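Local coordinates for protein glycine cleavage system transcriptional repressor, putative (Vibrio cholerae, PDB 1U8S) that probably acts as a transcriptional repressor of the glycine cleavage system, built from two ACT domains and packed as a two-chain assembly, at residues H90-S100 with V171-N180; I119-I129 with Q140-V149. All coordinates share one frame; numbering follows the deposited sequence.

Contact 1. Residues H90-S100 with V171-N180; sequences HAYTVEVYVES and VQGSLNFIKN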
ATOM      1  N   HIS B  90     -11.990   5.594   8.317  1.00 61.99           N
ATOM      2  CA  HIS B  90     -11.066   6.537   8.925  1.00 57.74           C
ATOM      3  C   HIS B  90     -11.443   7.979   8.605  1.00 55.62           C
ATOM      4  O   HIS B  90     -11.742   8.323   7.461  1.00 54.49           O
ATOM      5  CB  HIS B  90      -9.623   6.215   8.500  1.00 58.61           C
ATOM      6  CG  HIS B  90      -9.212   6.790   7.177  1.00 57.24           C
ATOM      7  ND1 HIS B  90      -8.642   8.042   7.056  1.00 56.53           N
ATOM      8  CD2 HIS B  90      -9.210   6.255   5.934  1.00 55.68           C
ATOM      9  CE1 HIS B  90      -8.299   8.249   5.797  1.00 55.32           C
ATOM     10  NE2 HIS B  90      -8.631   7.179   5.095  1.00 56.28           N
ATOM     11  N   ALA B  91     -11.434   8.812   9.640  1.00 53.34           N
ATOM     12  CA  ALA B  91     -11.795  10.214   9.516  1.00 49.89           C
ATOM     13  C   ALA B  91     -10.592  11.115   9.288  1.00 49.14           C
ATOM     14  O   ALA B  91     -10.719  12.230   8.783  1.00 49.87           O
ATOM     15  CB  ALA B  91     -12.523  10.652  10.759  1.00 50.16           C
ATOM     16  N   TYR B  92      -9.417  10.649   9.671  1.00 46.11           N
ATOM     17  CA  TYR B  92      -8.242  11.471   9.483  1.00 44.83           C
ATOM     18  C   TYR B  92      -7.037  10.650   9.139  1.00 42.61           C
ATOM     19  O   TYR B  92      -6.997   9.432   9.341  1.00 41.65           O
ATOM     20  CB  TYR B  92      -7.923  12.264  10.743  1.00 46.60           C
ATOM     21  CG  TYR B  92      -8.893  13.369  11.057  1.00 49.27           C
ATOM     22  CD1 TYR B  92      -8.647  14.681  10.649  1.00 49.94           C
ATOM     23  CD2 TYR B  92     -10.039  13.114  11.801  1.00 50.27           C
ATOM     24  CE1 TYR B  92      -9.526  15.719  10.989  1.00 51.42           C
ATOM     25  CE2 TYR B  92     -10.923  14.136  12.145  1.00 51.55           C
ATOM     26  CZ  TYR B  92     -10.662  15.434  11.743  1.00 52.97           C
ATOM     27  OH  TYR B  92     -11.529  16.435  12.125  1.00 55.04           O
ATOM     28  N   THR B  93      -6.057  11.352   8.603  1.00 40.59           N
ATOM     29  CA  THR B  93      -4.785  10.777   8.241  1.00 40.43           C
ATOM     30  C   THR B  93      -3.822  11.665   8.980  1.00 39.99           C
ATOM     31  O   THR B  93      -3.812  12.874   8.770  1.00 41.95           O
ATOM     32  CB  THR B  93      -4.478  10.911   6.725  1.00 40.37           C
ATOM     33  OG1 THR B  93      -5.225   9.939   5.987  1.00 38.85           O
ATOM     34  CG2 THR B  93      -2.986  10.708   6.468  1.00 39.78           C
ATOM     35  N   VAL B  94      -3.040  11.090   9.874  1.00 39.92           N
ATOM     36  CA  VAL B  94      -2.064  11.895  10.571  1.00 39.41           C
ATOM     37  C   VAL B  94      -0.749  11.594   9.888  1.00 39.21           C
ATOM     38  O   VAL B  94      -0.428  10.430   9.631  1.00 40.99           O
ATOM     39  CB  VAL B  94      -1.962  11.534  12.078  1.00 40.14           C
ATOM     40  CG1 VAL B  94      -3.350  11.397  12.666  1.00 42.37           C
ATOM     41  CG2 VAL B  94      -1.188  10.252  12.270  1.00 38.97           C
ATOM     42  N   GLU B  95      -0.011  12.641   9.554  1.00 38.27           N
ATOM     43  CA  GLU B  95       1.291  12.482   8.939  1.00 40.58           C
ATOM     44  C   GLU B  95       2.300  12.937   9.980  1.00 40.07           C
ATOM     45  O   GLU B  95       2.188  14.036  10.515  1.00 39.43           O
ATOM     46  CB  GLU B  95       1.422  13.360   7.705  1.00 41.28           C
ATOM     47  CG  GLU B  95       0.295  13.208   6.731  1.00 45.97           C
ATOM     48  CD  GLU B  95       0.473  14.091   5.514  1.00 49.56           C
ATOM     49  OE1 GLU B  95       0.986  15.226   5.662  1.00 49.64           O
ATOM     50  OE2 GLU B  95       0.086  13.653   4.410  1.00 53.53           O
ATOM     51  N   VAL B  96       3.277  12.091  10.276  1.00 40.64           N
ATOM     52  CA  VAL B  96       4.292  12.435  11.258  1.00 40.20           C
ATOM     53  C   VAL B  96       5.651  12.544  10.591  1.00 40.23           C
ATOM     54  O   VAL B  96       5.942  11.826   9.632  1.00 40.03           O
ATOM     55  CB  VAL B  96       4.371  11.373  12.373  1.00 40.23           C
ATOM     56  CG1 VAL B  96       5.660  11.528  13.146  1.00 42.08           C
ATOM     57  CG2 VAL B  96       3.191  11.520  13.303  1.00 42.14           C
ATOM     58  N   TYR B  97       6.476  13.452  11.097  1.00 40.59           N
ATOM     59  CA  TYR B  97       7.812  13.635  10.562  1.00 41.31           C
ATOM     60  C   TYR B  97       8.780  13.847  11.715  1.00 40.75           C
ATOM     61  O   TYR B  97       8.709  14.844  12.431  1.00 40.68           O
ATOM     62  CB  TYR B  97       7.869  14.831   9.617  1.00 43.64           C
ATOM     63  CG  TYR B  97       8.993  14.688   8.632  1.00 49.37           C
ATOM     64  CD1 TYR B  97       8.914  13.746   7.607  1.00 52.20           C
ATOM     65  CD2 TYR B  97      10.170  15.431   8.757  1.00 51.33           C
ATOM     66  CE1 TYR B  97       9.982  13.536   6.722  1.00 54.82           C
ATOM     67  CE2 TYR B  97      11.249  15.230   7.877  1.00 53.81           C
ATOM     68  CZ  TYR B  97      11.142  14.278   6.862  1.00 54.95           C
ATOM     69  OH  TYR B  97      12.174  14.062   5.981  1.00 58.82           O
ATOM     70  N   VAL B  98       9.686  12.898  11.891  1.00 39.81           N
ATOM     71  CA  VAL B  98      10.645  12.973  12.971  1.00 40.14           C
ATOM     72  C   VAL B  98      12.048  13.087  12.422  1.00 40.56           C
ATOM     73  O   VAL B  98      12.391  12.409  11.466  1.00 41.28           O
ATOM     74  CB  VAL B  98      10.544  11.712  13.870  1.00 40.38           C
ATOM     75  CG1 VAL B  98      11.652  11.714  14.924  1.00 37.08           C
ATOM     76  CG2 VAL B  98       9.173  11.665  14.534  1.00 38.26           C
ATOM     77  N   GLU B  99      12.857  13.945  13.029  1.00 42.53           N
ATOM     78  CA  GLU B  99      14.240  14.123  12.599  1.00 44.91           C
ATOM     79  C   GLU B  99      15.166  13.997  13.801  1.00 46.07           C
ATOM     80  O   GLU B  99      14.899  14.575  14.850  1.00 45.97           O
ATOM     81  CB  GLU B  99      14.426  15.491  11.947  1.00 46.43           C
ATOM     82  CG  GLU B  99      13.716  15.648  10.613  1.00 52.70           C
ATOM     83  CD  GLU B  99      13.697  17.085  10.128  1.00 55.29           C
ATOM     84  OE1 GLU B  99      13.324  17.313   8.956  1.00 57.68           O
ATOM     85  OE2 GLU B  99      14.049  17.986  10.922  1.00 56.10           O
ATOM     86  N   SER B 100      16.248  13.239  13.640  1.00 46.66           N
ATOM     87  CA  SER B 100      17.214  13.037  14.702  1.00 48.25           C
ATOM     88  C   SER B 100      18.610  12.927  14.127  1.00 51.52           C
ATOM     89  O   SER B 100      18.784  12.866  12.916  1.00 51.77           O
ATOM     90  CB  SER B 100      16.895  11.759  15.475  1.00 47.60           C
ATOM     91  OG  SER B 100      17.890  11.508  16.457  1.00 44.42           O
ATOM     92  N   VAL B 171      14.041  14.575  20.048  1.00 33.52           N
ATOM     93  CA  VAL B 171      14.099  14.693  18.589  1.00 33.62           C
ATOM     94  C   VAL B 171      13.078  15.717  18.112  1.00 36.58           C
ATOM     95  O   VAL B 171      12.165  16.091  18.856  1.00 37.36           O
ATOM     96  CB  VAL B 171      13.780  13.353  17.883  1.00 31.08           C
ATOM     97  CG1 VAL B 171      14.677  12.264  18.400  1.00 29.09           C
ATOM     98  CG2 VAL B 171      12.314  12.978  18.105  1.00 30.88           C
ATOM     99  N   GLN B 172      13.231  16.161  16.869  1.00 39.53           N
ATOM    100  CA  GLN B 172      12.313  17.132  16.283  1.00 41.76           C
ATOM    101  C   GLN B 172      11.210  16.408  15.535  1.00 41.70           C
ATOM    102  O   GLN B 172      11.471  15.641  14.603  1.00 43.66           O
ATOM    103  CB  GLN B 172      13.042  18.050  15.306  1.00 44.79           C
ATOM    104  CG  GLN B 172      14.128  18.910  15.923  1.00 52.93           C
ATOM    105  CD  GLN B 172      14.808  19.794  14.890  1.00 57.37           C
ATOM    106  OE1 GLN B 172      15.519  19.304  14.000  1.00 59.13           O
ATOM    107  NE2 GLN B 172      14.578  21.105  14.990  1.00 58.18           N
ATOM    108  N   GLY B 173       9.975  16.657  15.937  1.00 41.13           N
ATOM    109  CA  GLY B 173       8.867  16.012  15.277  1.00 41.31           C
ATOM    110  C   GLY B 173       7.698  16.946  15.083  1.00 42.55           C
ATOM    111  O   GLY B 173       7.427  17.815  15.909  1.00 44.23           O
ATOM    112  N   SER B 174       7.018  16.774  13.962  1.00 43.73           N
ATOM    113  CA  SER B 174       5.845  17.558  13.642  1.00 44.37           C
ATOM    114  C   SER B 174       4.706  16.592  13.351  1.00 45.42           C
ATOM    115  O   SER B 174       4.924  15.433  13.002  1.00 45.51           O
ATOM    116  CB  SER B 174       6.107  18.462  12.434  1.00 43.06           C
ATOM    117  OG  SER B 174       6.789  17.774  11.405  1.00 41.92           O
ATOM    118  N   LEU B 175       3.486  17.071  13.516  1.00 47.37           N
ATOM    119  CA  LEU B 175       2.322  16.242  13.281  1.00 49.54           C
ATOM    120  C   LEU B 175       1.386  17.011  12.350  1.00 51.07           C
ATOM    121  O   LEU B 175       1.330  18.240  12.375  1.00 52.53           O
ATOM    122  CB  LEU B 175       1.665  15.928  14.620  1.00 49.65           C
ATOM    123  CG  LEU B 175       0.682  14.772  14.699  1.00 51.02           C
ATOM    124  CD1 LEU B 175       0.535  14.340  16.140  1.00 51.46           C
ATOM    125  CD2 LEU B 175      -0.657  15.195  14.128  1.00 51.97           C
ATOM    126  N   ASN B 176       0.671  16.283  11.507  1.00 52.55           N
ATOM    127  CA  ASN B 176      -0.230  16.911  10.559  1.00 52.24           C
ATOM    128  C   ASN B 176      -1.501  16.073  10.512  1.00 52.12           C
ATOM    129  O   ASN B 176      -1.437  14.847  10.588  1.00 52.65           O
ATOM    130  CB  ASN B 176       0.432  16.940   9.177  1.00 53.15           C
ATOM    131  CG  ASN B 176       0.087  18.183   8.382  1.00 55.86           C
ATOM    132  OD1 ASN B 176      -0.385  18.093   7.243  1.00 56.89           O
ATOM    133  ND2 ASN B 176       0.334  19.356   8.968  1.00 55.40           N
ATOM    134  N   PHE B 177      -2.651  16.736  10.408  1.00 51.80           N
ATOM    135  CA  PHE B 177      -3.939  16.050  10.322  1.00 50.54           C
ATOM    136  C   PHE B 177      -4.616  16.396   9.005  1.00 50.73           C
ATOM    137  O   PHE B 177      -4.613  17.549   8.580  1.00 49.52           O
ATOM    138  CB  PHE B 177      -4.861  16.476  11.457  1.00 49.83           C
ATOM    139  CG  PHE B 177      -4.464  15.946  12.798  1.00 50.23           C
ATOM    140  CD1 PHE B 177      -4.538  14.586  13.074  1.00 49.81           C
ATOM    141  CD2 PHE B 177      -4.037  16.807  13.795  1.00 49.19           C
ATOM    142  CE1 PHE B 177      -4.194  14.091  14.326  1.00 49.59           C
ATOM    143  CE2 PHE B 177      -3.690  16.321  15.051  1.00 51.39           C
ATOM    144  CZ  PHE B 177      -3.770  14.957  15.315  1.00 50.84           C
ATOM    145  N   ILE B 178      -5.189  15.391   8.353  1.00 52.24           N
ATOM    146  CA  ILE B 178      -5.897  15.602   7.090  1.00 51.91           C
ATOM    147  C   ILE B 178      -7.150  14.738   7.102  1.00 52.01           C
ATOM    148  O   ILE B 178      -7.062  13.518   7.245  1.00 52.17           O
ATOM    149  CB  ILE B 178      -5.076  15.157   5.873  1.00 51.51           C
ATOM    150  CG1 ILE B 178      -3.681  15.773   5.907  1.00 53.33           C
ATOM    151  CG2 ILE B 178      -5.792  15.563   4.605  1.00 50.58           C
ATOM    152  CD1 ILE B 178      -2.732  15.128   4.897  1.00 53.39           C
ATOM    153  N   LYS B 179      -8.310  15.363   6.951  1.00 52.83           N
ATOM    154  CA  LYS B 179      -9.568  14.625   6.921  1.00 53.81           C
ATOM    155  C   LYS B 179      -9.917  14.345   5.464  1.00 54.27           C
ATOM    156  O   LYS B 179      -9.421  15.027   4.567  1.00 53.05           O
ATOM    157  CB  LYS B 179     -10.676  15.451   7.577  1.00 54.78           C
ATOM    158  CG  LYS B 179     -10.897  16.820   6.954  1.00 56.81           C
ATOM    159  CD  LYS B 179     -11.889  17.664   7.754  1.00 59.41           C
ATOM    160  CE  LYS B 179     -13.299  17.084   7.741  1.00 60.19           C
ATOM    161  NZ  LYS B 179     -13.403  15.744   8.396  1.00 60.02           N
ATOM    162  N   ASN B 180     -10.765  13.348   5.229  1.00 55.43           N
ATOM    163  CA  ASN B 180     -11.163  12.999   3.865  1.00 58.42           C
ATOM    164  C   ASN B 180     -12.678  13.049   3.651  1.00 60.07           C
ATOM    165  O   ASN B 180     -13.227  12.127   2.997  1.00 60.73           O
ATOM    166  CB  ASN B 180     -10.632  11.605   3.519  1.00 58.14           C
ATOM    167  CG  ASN B 180     -10.809  10.621   4.657  1.00 57.10           C
ATOM    168  OD1 ASN B 180     -11.648   9.723   4.601  1.00 55.99           O
ATOM    169  ND2 ASN B 180     -10.020  10.799   5.707  1.00 58.22           N
TER
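Gln172 O takes one hydrogen bond and one CA-H...O contact from the facing strand. Glu99 N donates to Gln172 O at 2.7 Å (N-H...O 156°). Val98 CA adds the CA-H...O contact to Gln172 O at 3.2 Å. Such double use of a carbonyl recurs along strands 92-100 and 172-179, whose axes run antiparallel at 158°. The hydrogen-bonded pairs are Thr93-Ile178, Glu95-Asn176, Tyr97-Ser174 and Glu99-Gln172; the bond from Asn176 N to Glu95 O is weak.

Between them, the non-hydrogen-bonded pairs send apolar groups to one face. Val94 lies alongside Phe177, its CG1 only 3.3 Å from Phe177 CE1, a tight fit. A chi1 of -45° puts that methyl next to the backbone N of Val94, on the side where the ring stands. Leu175 CD2 rests over one face of the same ring, offset toward the rim. Farther along, Gly173 faces Val98, and Val98 CG1 meets Val171 CG2 at 3.5 Å. At the other end Tyr92 CE1 runs beside the Lys179 CB methylene at 3.6 Å.

On the opposite face the extended Glu95 chain brings OE2 to 3.2 Å from Ile178 CD1. His90 ND1 reaches along its own segment and donates to Tyr92 O, from above the carbonyl plane.

The first and fourth strands of the second ACT domain pair here, 172-179 being outermost within the chain. Strand 141-149 flanks 92-100 on its other side, where Ala91 and Tyr92 form a classic beta bulge opposite Val149. Helices 155-168 and 107-116 pack on the Val96 and Val98 face.

Contact 2. Residues I119-I129 with Q140-V149; sequences IGMASLSAQTI and QFHIAISARV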
ATOM      1  N   ILE B 119      -3.530   2.646  16.654  1.00 38.21           N
ATOM      2  CA  ILE B 119      -3.664   3.402  15.414  1.00 34.60           C
ATOM      3  C   ILE B 119      -2.858   2.635  14.358  1.00 34.65           C
ATOM      4  O   ILE B 119      -1.668   2.367  14.546  1.00 32.06           O
ATOM      5  CB  ILE B 119      -3.094   4.821  15.568  1.00 32.82           C
ATOM      6  CG1 ILE B 119      -3.886   5.558  16.650  1.00 34.22           C
ATOM      7  CG2 ILE B 119      -3.161   5.574  14.235  1.00 31.71           C
ATOM      8  CD1 ILE B 119      -3.364   6.955  16.976  1.00 35.57           C
ATOM      9  N   GLY B 120      -3.510   2.271  13.259  1.00 34.30           N
ATOM     10  CA  GLY B 120      -2.831   1.531  12.211  1.00 32.44           C
ATOM     11  C   GLY B 120      -2.082   2.451  11.276  1.00 32.86           C
ATOM     12  O   GLY B 120      -2.623   3.469  10.861  1.00 33.86           O
ATOM     13  N   MET B 121      -0.836   2.124  10.950  1.00 30.69           N
ATOM     14  CA  MET B 121      -0.089   2.974  10.036  1.00 31.48           C
ATOM     15  C   MET B 121      -0.391   2.516   8.616  1.00 31.10           C
ATOM     16  O   MET B 121      -0.783   1.371   8.407  1.00 32.25           O
ATOM     17  CB  MET B 121       1.409   2.852  10.290  1.00 31.35           C
ATOM     18  CG  MET B 121       1.826   2.988  11.734  1.00 31.87           C
ATOM     19  SD  MET B 121       3.632   2.804  11.859  1.00 37.02           S
ATOM     20  CE  MET B 121       3.807   1.008  11.681  1.00 36.54           C
ATOM     21  N   ALA B 122      -0.212   3.414   7.649  1.00 30.64           N
ATOM     22  CA  ALA B 122      -0.445   3.096   6.245  1.00 28.88           C
ATOM     23  C   ALA B 122       0.863   3.194   5.463  1.00 28.24           C
ATOM     24  O   ALA B 122       1.029   2.562   4.424  1.00 30.06           O
ATOM     25  CB  ALA B 122      -1.462   4.034   5.665  1.00 28.76           C
ATOM     26  N   SER B 123       1.801   3.992   5.953  1.00 26.48           N
ATOM     27  CA  SER B 123       3.083   4.117   5.264  1.00 26.38           C
ATOM     28  C   SER B 123       4.159   4.630   6.196  1.00 25.45           C
ATOM     29  O   SER B 123       3.891   5.398   7.115  1.00 22.55           O
ATOM     30  CB  SER B 123       2.976   5.043   4.042  1.00 24.50           C
ATOM     31  OG  SER B 123       2.887   6.406   4.432  1.00 25.89           O
ATOM     32  N   LEU B 124       5.386   4.208   5.927  1.00 26.59           N
ATOM     33  CA  LEU B 124       6.506   4.593   6.756  1.00 28.38           C
ATOM     34  C   LEU B 124       7.775   4.678   5.931  1.00 29.61           C
ATOM     35  O   LEU B 124       7.889   4.055   4.889  1.00 32.11           O
ATOM     36  CB  LEU B 124       6.664   3.567   7.887  1.00 28.42           C
ATOM     37  CG  LEU B 124       7.748   3.732   8.953  1.00 32.92           C
ATOM     38  CD1 LEU B 124       7.380   2.941  10.205  1.00 32.22           C
ATOM     39  CD2 LEU B 124       9.082   3.271   8.393  1.00 32.01           C
ATOM     40  N   SER B 125       8.708   5.490   6.399  1.00 31.02           N
ATOM     41  CA  SER B 125      10.009   5.665   5.774  1.00 31.51           C
ATOM     42  C   SER B 125      10.924   6.125   6.912  1.00 31.28           C
ATOM     43  O   SER B 125      10.547   6.984   7.715  1.00 27.85           O
ATOM     44  CB  SER B 125       9.972   6.717   4.656  1.00 32.85           C
ATOM     45  OG  SER B 125       9.933   8.050   5.153  1.00 36.72           O
ATOM     46  N   ALA B 126      12.100   5.512   6.999  1.00 32.22           N
ATOM     47  CA  ALA B 126      13.092   5.837   8.017  1.00 33.25           C
ATOM     48  C   ALA B 126      14.411   5.722   7.275  1.00 34.76           C
ATOM     49  O   ALA B 126      14.770   4.647   6.810  1.00 35.08           O
ATOM     50  CB  ALA B 126      13.022   4.832   9.152  1.00 33.56           C
ATOM     51  N   GLN B 127      15.135   6.826   7.161  1.00 37.50           N
ATOM     52  CA  GLN B 127      16.376   6.804   6.409  1.00 40.23           C
ATOM     53  C   GLN B 127      17.335   7.918   6.770  1.00 42.66           C
ATOM     54  O   GLN B 127      16.949   8.937   7.326  1.00 45.31           O
ATOM     55  CB  GLN B 127      16.049   6.902   4.910  1.00 38.74           C
ATOM     56  CG  GLN B 127      15.475   8.253   4.489  1.00 37.25           C
ATOM     57  CD  GLN B 127      14.685   8.196   3.189  1.00 37.70           C
ATOM     58  OE1 GLN B 127      15.191   7.748   2.160  1.00 38.33           O
ATOM     59  NE2 GLN B 127      13.431   8.661   3.231  1.00 34.73           N
ATOM     60  N   THR B 128      18.597   7.705   6.437  1.00 47.62           N
ATOM     61  CA  THR B 128      19.643   8.689   6.664  1.00 51.71           C
ATOM     62  C   THR B 128      19.673   9.510   5.371  1.00 55.96           C
ATOM     63  O   THR B 128      19.645   8.938   4.282  1.00 56.31           O
ATOM     64  CB  THR B 128      21.009   8.010   6.845  1.00 50.72           C
ATOM     65  OG1 THR B 128      20.983   7.172   8.008  1.00 50.76           O
ATOM     66  CG2 THR B 128      22.104   9.054   6.979  1.00 52.53           C
ATOM     67  N   ILE B 129      19.721  10.836   5.483  1.00 59.33           N
ATOM     68  CA  ILE B 129      19.742  11.693   4.302  1.00 62.73           C
ATOM     69  C   ILE B 129      21.164  12.135   3.941  1.00 64.89           C
ATOM     70  O   ILE B 129      22.037  12.195   4.811  1.00 65.12           O
ATOM     71  CB  ILE B 129      18.875  12.953   4.513  1.00 64.23           C
ATOM     72  CG1 ILE B 129      17.548  12.576   5.177  1.00 64.71           C
ATOM     73  CG2 ILE B 129      18.578  13.611   3.163  1.00 64.19           C
ATOM     74  CD1 ILE B 129      16.640  11.718   4.312  1.00 65.28           C
ATOM     75  N   GLN B 140      21.908  13.179   9.264  1.00 64.34           N
ATOM     76  CA  GLN B 140      20.650  13.170  10.002  1.00 61.63           C
ATOM     77  C   GLN B 140      19.742  12.014   9.586  1.00 58.61           C
ATOM     78  O   GLN B 140      19.807  11.532   8.453  1.00 59.42           O
ATOM     79  CB  GLN B 140      19.909  14.491   9.815  1.00 61.50           C
ATOM     80  CG  GLN B 140      20.237  15.540  10.860  1.00 63.27           C
ATOM     81  CD  GLN B 140      19.442  16.807  10.651  1.00 64.45           C
ATOM     82  OE1 GLN B 140      18.214  16.779  10.597  1.00 64.44           O
ATOM     83  NE2 GLN B 140      20.136  17.930  10.526  1.00 66.98           N
ATOM     84  N   PHE B 141      18.896  11.577  10.512  1.00 53.57           N
ATOM     85  CA  PHE B 141      17.974  10.478  10.254  1.00 49.56           C
ATOM     86  C   PHE B 141      16.540  11.018  10.255  1.00 46.95           C
ATOM     87  O   PHE B 141      16.134  11.667  11.220  1.00 44.27           O
ATOM     88  CB  PHE B 141      18.137   9.418  11.345  1.00 49.23           C
ATOM     89  CG  PHE B 141      17.454   8.118  11.033  1.00 50.10           C
ATOM     90  CD1 PHE B 141      17.938   7.286  10.028  1.00 48.80           C
ATOM     91  CD2 PHE B 141      16.325   7.725  11.741  1.00 48.80           C
ATOM     92  CE1 PHE B 141      17.309   6.082   9.733  1.00 48.31           C
ATOM     93  CE2 PHE B 141      15.690   6.526  11.451  1.00 49.53           C
ATOM     94  CZ  PHE B 141      16.186   5.702  10.443  1.00 48.19           C
ATOM     95  N   HIS B 142      15.788  10.764   9.179  1.00 42.71           N
ATOM     96  CA  HIS B 142      14.399  11.232   9.075  1.00 41.44           C
ATOM     97  C   HIS B 142      13.377  10.094   9.002  1.00 39.26           C
ATOM     98  O   HIS B 142      13.510   9.167   8.199  1.00 40.09           O
ATOM     99  CB  HIS B 142      14.190  12.129   7.838  1.00 42.58           C
ATOM    100  CG  HIS B 142      14.994  13.394   7.842  1.00 46.39           C
ATOM    101  ND1 HIS B 142      14.687  14.471   7.036  1.00 47.14           N
ATOM    102  CD2 HIS B 142      16.109  13.748   8.529  1.00 47.28           C
ATOM    103  CE1 HIS B 142      15.576  15.431   7.226  1.00 47.59           C
ATOM    104  NE2 HIS B 142      16.449  15.018   8.127  1.00 46.71           N
ATOM    105  N   ILE B 143      12.350  10.178   9.838  1.00 36.92           N
ATOM    106  CA  ILE B 143      11.282   9.179   9.861  1.00 34.17           C
ATOM    107  C   ILE B 143      10.001   9.839   9.351  1.00 32.37           C
ATOM    108  O   ILE B 143       9.694  10.975   9.707  1.00 32.35           O
ATOM    109  CB  ILE B 143      11.047   8.636  11.312  1.00 33.13           C
ATOM    110  CG1 ILE B 143      12.313   7.921  11.809  1.00 31.92           C
ATOM    111  CG2 ILE B 143       9.853   7.679  11.346  1.00 31.01           C
ATOM    112  CD1 ILE B 143      12.231   7.399  13.251  1.00 29.60           C
ATOM    113  N   ALA B 144       9.271   9.144   8.490  1.00 33.04           N
ATOM    114  CA  ALA B 144       8.005   9.671   7.964  1.00 33.82           C
ATOM    115  C   ALA B 144       6.949   8.576   8.058  1.00 32.92           C
ATOM    116  O   ALA B 144       7.094   7.505   7.465  1.00 33.80           O
ATOM    117  CB  ALA B 144       8.164  10.130   6.519  1.00 31.46           C
ATOM    118  N   ILE B 145       5.891   8.855   8.803  1.00 31.31           N
ATOM    119  CA  ILE B 145       4.821   7.887   9.000  1.00 32.76           C
ATOM    120  C   ILE B 145       3.453   8.478   8.671  1.00 33.31           C
ATOM    121  O   ILE B 145       3.180   9.643   8.974  1.00 34.72           O
ATOM    122  CB  ILE B 145       4.786   7.400  10.487  1.00 32.86           C
ATOM    123  CG1 ILE B 145       6.039   6.570  10.802  1.00 33.87           C
ATOM    124  CG2 ILE B 145       3.489   6.617  10.768  1.00 31.89           C
ATOM    125  CD1 ILE B 145       6.286   6.362  12.289  1.00 30.51           C
ATOM    126  N   SER B 146       2.594   7.671   8.060  1.00 33.11           N
ATOM    127  CA  SER B 146       1.229   8.099   7.749  1.00 35.16           C
ATOM    128  C   SER B 146       0.315   7.128   8.463  1.00 35.13           C
ATOM    129  O   SER B 146       0.464   5.913   8.316  1.00 34.61           O
ATOM    130  CB  SER B 146       0.952   8.059   6.241  1.00 34.84           C
ATOM    131  OG  SER B 146       1.573   9.163   5.598  1.00 37.29           O
ATOM    132  N   ALA B 147      -0.623   7.653   9.240  1.00 35.00           N
ATOM    133  CA  ALA B 147      -1.531   6.779   9.967  1.00 36.69           C
ATOM    134  C   ALA B 147      -2.949   7.299   9.908  1.00 39.28           C
ATOM    135  O   ALA B 147      -3.186   8.492   9.758  1.00 40.45           O
ATOM    136  CB  ALA B 147      -1.087   6.634  11.415  1.00 36.11           C
ATOM    137  N   ARG B 148      -3.897   6.384  10.029  1.00 42.45           N
ATOM    138  CA  ARG B 148      -5.292   6.740   9.969  1.00 43.21           C
ATOM    139  C   ARG B 148      -5.972   6.541  11.308  1.00 43.82           C
ATOM    140  O   ARG B 148      -5.837   5.489  11.931  1.00 44.10           O
ATOM    141  CB  ARG B 148      -5.976   5.901   8.894  1.00 43.12           C
ATOM    142  CG  ARG B 148      -5.431   6.161   7.500  1.00 43.68           C
ATOM    143  CD  ARG B 148      -6.033   5.211   6.493  1.00 47.37           C
ATOM    144  NE  ARG B 148      -5.585   5.477   5.130  1.00 51.90           N
ATOM    145  CZ  ARG B 148      -5.881   4.711   4.084  1.00 53.76           C
ATOM    146  NH1 ARG B 148      -6.632   3.624   4.248  1.00 53.71           N
ATOM    147  NH2 ARG B 148      -5.421   5.031   2.878  1.00 52.88           N
ATOM    148  N   VAL B 149      -6.682   7.571  11.756  1.00 45.29           N
ATOM    149  CA  VAL B 149      -7.425   7.509  13.008  1.00 47.83           C
ATOM    150  C   VAL B 149      -8.899   7.744  12.710  1.00 49.57           C
ATOM    151  O   VAL B 149      -9.248   8.470  11.771  1.00 50.64           O
ATOM    152  CB  VAL B 149      -6.951   8.574  13.983  1.00 48.04           C
ATOM    153  CG1 VAL B 149      -5.457   8.421  14.200  1.00 48.48           C
ATOM    154  CG2 VAL B 149      -7.292   9.951  13.457  1.00 47.34           C
TER
HETATM  155  O   HOH W   1      -5.925   2.892  12.595  1.00 39.17           O
HETATM  156  O   HOH W   2      12.488   9.488   5.624  1.00 41.01           O
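A classic beta bulge, with Ala122 and Ser123 both facing Ser146, interrupts the antiparallel pairing of strands 120-128 and 141-149. Ala122 N makes the firmer bond to Ser146 O, 2.7 Å and almost straight at 175°; that from Ser123 N to the same oxygen is weak. The register shifts by one residue here. Regular pairing resumes at once, Ser146 N donating to Ser123 O, and continues through Ser125-Ala144, where the bond from Ser125 N is weak, and Gln127-His142.

Beyond the bulge, Leu124 and Ile145 lie side by side on the face they share with Ala126 and Phe141, Leu124 CG standing 3.8 Å from Ile145 CG1. Phe141 swings its CG opposite the backbone N (chi1 -168°), which carries the ring across to the partner strand: CZ approaches Ala126 CB at 3.5 Å, and Thr128 OG1 lies at the ring edge, in plane. On the other face, Ile129 makes a CH-pi contact with His142. Its CG1 stands 3.7 Å from the centroid of the His142 ring and only 7° off the ring normal, hence over the centre.

Ordered water ties the strands further. One molecule donates to His142 O at 2.8 Å, accepts from Gln127 NE2 at 2.7 Å and also bonds Ser125 OG. Another accepts from Gly120 N and donates to Arg148 O, bridging the two strands at that end.

Strand 120-128 is outermost in its own chain's sheet, but Leu124 O bonds Ser37 OG of the second subunit, and Ala122 and Ala126 make backbone hydrogen bonds to that subunit. Consecutive in the chain, the two strands are the second and third of the second ACT domain, in the 2-3-1-4 antiparallel order of that fold.

How the contacts relate
Contacts 1 and 2 are parts of one four-stranded sheet, their centres about 9 Å apart. The seam between them is strand 92-100 against strand 141-149: Val94 N lies 2.6 Å from Ala147 O, and Phe141 N lies 2.7 Å from Ser100 O. Side chains cross the same seam. Tyr97 OH bonds His142 ND1, the two rings being roughly perpendicular, and Glu99 OE1 comes within 3.4 Å of His142 CE1. In sequence, contact 2 joins adjacent strands, whereas contact 1 brings the first and last strands of the second ACT domain together. Contact 2 borders the second subunit; contact 1 touches no other chain of the assembly.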